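Local atomic coordinates of Ketoacyl_synth_N domain-containing protein (Photorhabdus luminescens subsp. laumondii, PDB entry 6SMO), a protein that probably takes part in building polyketide chains, pairing with a ketosynthase subunit and belonging to the beta-ketoacyl synthase family. Residues S44-L49 / H188-L193. Sequence-based numbering, arbitrary orientation.
Sequences SIIRTL and HLSSPL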
loop_
_atom_site.group_PDB
_atom_site.type_symbol
_atom_site.label_atom_id
_atom_site.label_comp_id
_atom_site.label_asym_id
_atom_site.label_seq_id
_atom_site.Cartn_x
_atom_site.Cartn_y
_atom_site.Cartn_z
ATOM N N SER C 44 -17.966 -23.262 -6.818
ATOM C CA SER C 44 -17.596 -22.655 -5.510
ATOM C C SER C 44 -18.481 -21.435 -5.228
ATOM O O SER C 44 -18.884 -20.762 -6.198
ATOM C CB SER C 44 -16.134 -22.282 -5.481
ATOM O OG SER C 44 -15.317 -23.398 -5.801
ATOM N N ILE C 45 -18.759 -21.160 -3.947
ATOM C CA ILE C 45 -19.634 -20.040 -3.484
ATOM C C ILE C 45 -18.844 -19.134 -2.530
ATOM O O ILE C 45 -17.864 -19.615 -1.927
ATOM C CB ILE C 45 -20.923 -20.571 -2.821
ATOM C CG1 ILE C 45 -20.632 -21.589 -1.715
ATOM C CG2 ILE C 45 -21.870 -21.135 -3.871
ATOM C CD1 ILE C 45 -21.771 -21.783 -0.740
ATOM N N ILE C 46 -19.270 -17.872 -2.410
ATOM C CA ILE C 46 -18.732 -16.869 -1.441
ATOM C C ILE C 46 -19.606 -16.913 -0.184
ATOM O O ILE C 46 -20.786 -16.522 -0.275
ATOM C CB ILE C 46 -18.697 -15.453 -2.059
ATOM C CG1 ILE C 46 -18.080 -15.437 -3.461
ATOM C CG2 ILE C 46 -17.997 -14.475 -1.126
ATOM C CD1 ILE C 46 -16.701 -16.050 -3.547
ATOM N N ARG C 47 -19.047 -17.375 0.940
ATOM C CA ARG C 47 -19.747 -17.463 2.249
ATOM C C ARG C 47 -19.701 -16.095 2.940
ATOM O O ARG C 47 -18.585 -15.625 3.243
ATOM C CB ARG C 47 -19.112 -18.541 3.133
ATOM C CG ARG C 47 -19.326 -19.962 2.633
ATOM C CD ARG C 47 -18.636 -20.978 3.521
ATOM N NE ARG C 47 -19.215 -21.024 4.857
ATOM C CZ ARG C 47 -18.710 -21.698 5.888
ATOM N NH1 ARG C 47 -19.325 -21.666 7.058
ATOM N NH2 ARG C 47 -17.595 -22.398 5.755
ATOM N N THR C 48 -20.869 -15.489 3.172
ATOM C CA THR C 48 -21.039 -14.187 3.872
ATOM C C THR C 48 -21.009 -14.420 5.387
ATOM O O THR C 48 -21.087 -15.592 5.805
ATOM C CB THR C 48 -22.341 -13.496 3.446
ATOM O OG1 THR C 48 -23.429 -14.377 3.727
ATOM C CG2 THR C 48 -22.355 -13.120 1.981
ATOM N N LEU C 49 -20.899 -13.341 6.170
ATOM C CA LEU C 49 -20.992 -13.372 7.655
ATOM C C LEU C 49 -22.465 -13.509 8.056
ATOM O O LEU C 49 -23.324 -12.957 7.340
ATOM C CB LEU C 49 -20.386 -12.092 8.241
ATOM C CG LEU C 49 -18.915 -11.833 7.919
ATOM C CD1 LEU C 49 -18.476 -10.495 8.491
ATOM C CD2 LEU C 49 -18.025 -12.949 8.444
ATOM N N HIS C 188 -13.166 -8.555 1.600
ATOM C CA HIS C 188 -14.607 -8.507 1.233
ATOM C C HIS C 188 -14.759 -8.984 -0.217
ATOM O O HIS C 188 -14.266 -8.278 -1.121
ATOM C CB HIS C 188 -15.171 -7.095 1.439
ATOM C CG HIS C 188 -16.621 -6.979 1.102
ATOM N ND1 HIS C 188 -17.615 -7.372 1.977
ATOM C CD2 HIS C 188 -17.247 -6.525 -0.004
ATOM C CE1 HIS C 188 -18.793 -7.161 1.423
ATOM N NE2 HIS C 188 -18.594 -6.642 0.207
ATOM N N LEU C 189 -15.411 -10.135 -0.421
ATOM C CA LEU C 189 -15.500 -10.834 -1.733
ATOM C C LEU C 189 -16.954 -10.886 -2.225
ATOM O O LEU C 189 -17.192 -11.549 -3.255
ATOM C CB LEU C 189 -14.939 -12.252 -1.574
ATOM C CG LEU C 189 -13.554 -12.363 -0.934
ATOM C CD1 LEU C 189 -13.187 -13.818 -0.696
ATOM C CD2 LEU C 189 -12.495 -11.680 -1.788
ATOM N N SER C 190 -17.884 -10.211 -1.538
ATOM C CA SER C 190 -19.350 -10.309 -1.779
ATOM C C SER C 190 -19.818 -9.280 -2.819
ATOM O O SER C 190 -21.004 -9.345 -3.202
ATOM C CB SER C 190 -20.121 -10.168 -0.491
ATOM O OG SER C 190 -19.876 -11.274 0.364
ATOM N N SER C 191 -18.938 -8.373 -3.264
ATOM C CA SER C 191 -19.247 -7.335 -4.284
ATOM C C SER C 191 -19.388 -7.994 -5.655
ATOM O O SER C 191 -18.552 -8.813 -6.034
ATOM C CB SER C 191 -18.213 -6.235 -4.293
ATOM O OG SER C 191 -16.945 -6.722 -4.700
ATOM N N PRO C 192 -20.445 -7.660 -6.434
ATOM C CA PRO C 192 -20.755 -8.354 -7.688
ATOM C C PRO C 192 -19.581 -8.652 -8.639
ATOM O O PRO C 192 -19.603 -9.705 -9.252
ATOM C CB PRO C 192 -21.724 -7.380 -8.376
ATOM C CG PRO C 192 -22.461 -6.726 -7.231
ATOM C CD PRO C 192 -21.428 -6.606 -6.129
ATOM N N LEU C 193 -18.606 -7.741 -8.750
ATOM C CA LEU C 193 -17.473 -7.856 -9.711
ATOM C C LEU C 193 -16.576 -9.035 -9.313
ATOM O O LEU C 193 -16.350 -9.913 -10.170
ATOM C CB LEU C 193 -16.678 -6.545 -9.749
ATOM C CG LEU C 193 -15.419 -6.557 -10.620
ATOM C CD1 LEU C 193 -15.727 -7.011 -12.041
ATOM C CD2 LEU C 193 -14.756 -5.188 -10.635
#
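Ser190 OG meets Thr48 and Ile46 through methyl groups, and finds its polar partner elsewhere, in a hydrogen bond to Glu220 OE2. This illustrates how a hydroxyl can touch methyl groups while a hydrogen bond to a carboxylate satisfies it. Thr48 CG2 lies 3.5 Å from Ser190 OG, and Ile46 CG2 approaches the same oxygen at 4.0 Å. The Ser190 hydroxyl stands beside its own backbone N (chi1 -67°), where it can face both methyls. Glu220 OE2 also receives a weak hydrogen bond from Leu189 N, so one carboxylate oxygen meets two successive residues of the loop, the second only weakly.

The apolar pair across the contact is Ile46 with Leu189. The CG2 branch of Ile46, anti to the backbone N, touches Leu189 CB at 3.8 Å and the Leu189 carbonyl O at 3.7 Å. The two side chains cross at about a right angle, and the methyl meets the leucine at its CB.

Within the N-terminal ketoacyl-synthase region, of the thiolase clan, the contact links strand 46-47, which pairs in parallel with strand 218-229, to the loop leading from strand 180-187, the antiparallel partner of 218-229, into helix 192-204. Leu198 of that helix touches both Ile46 and Leu189, and at its start Pro192 and Leu193 pack against the neighbouring PKS_KS domain-containing subunit.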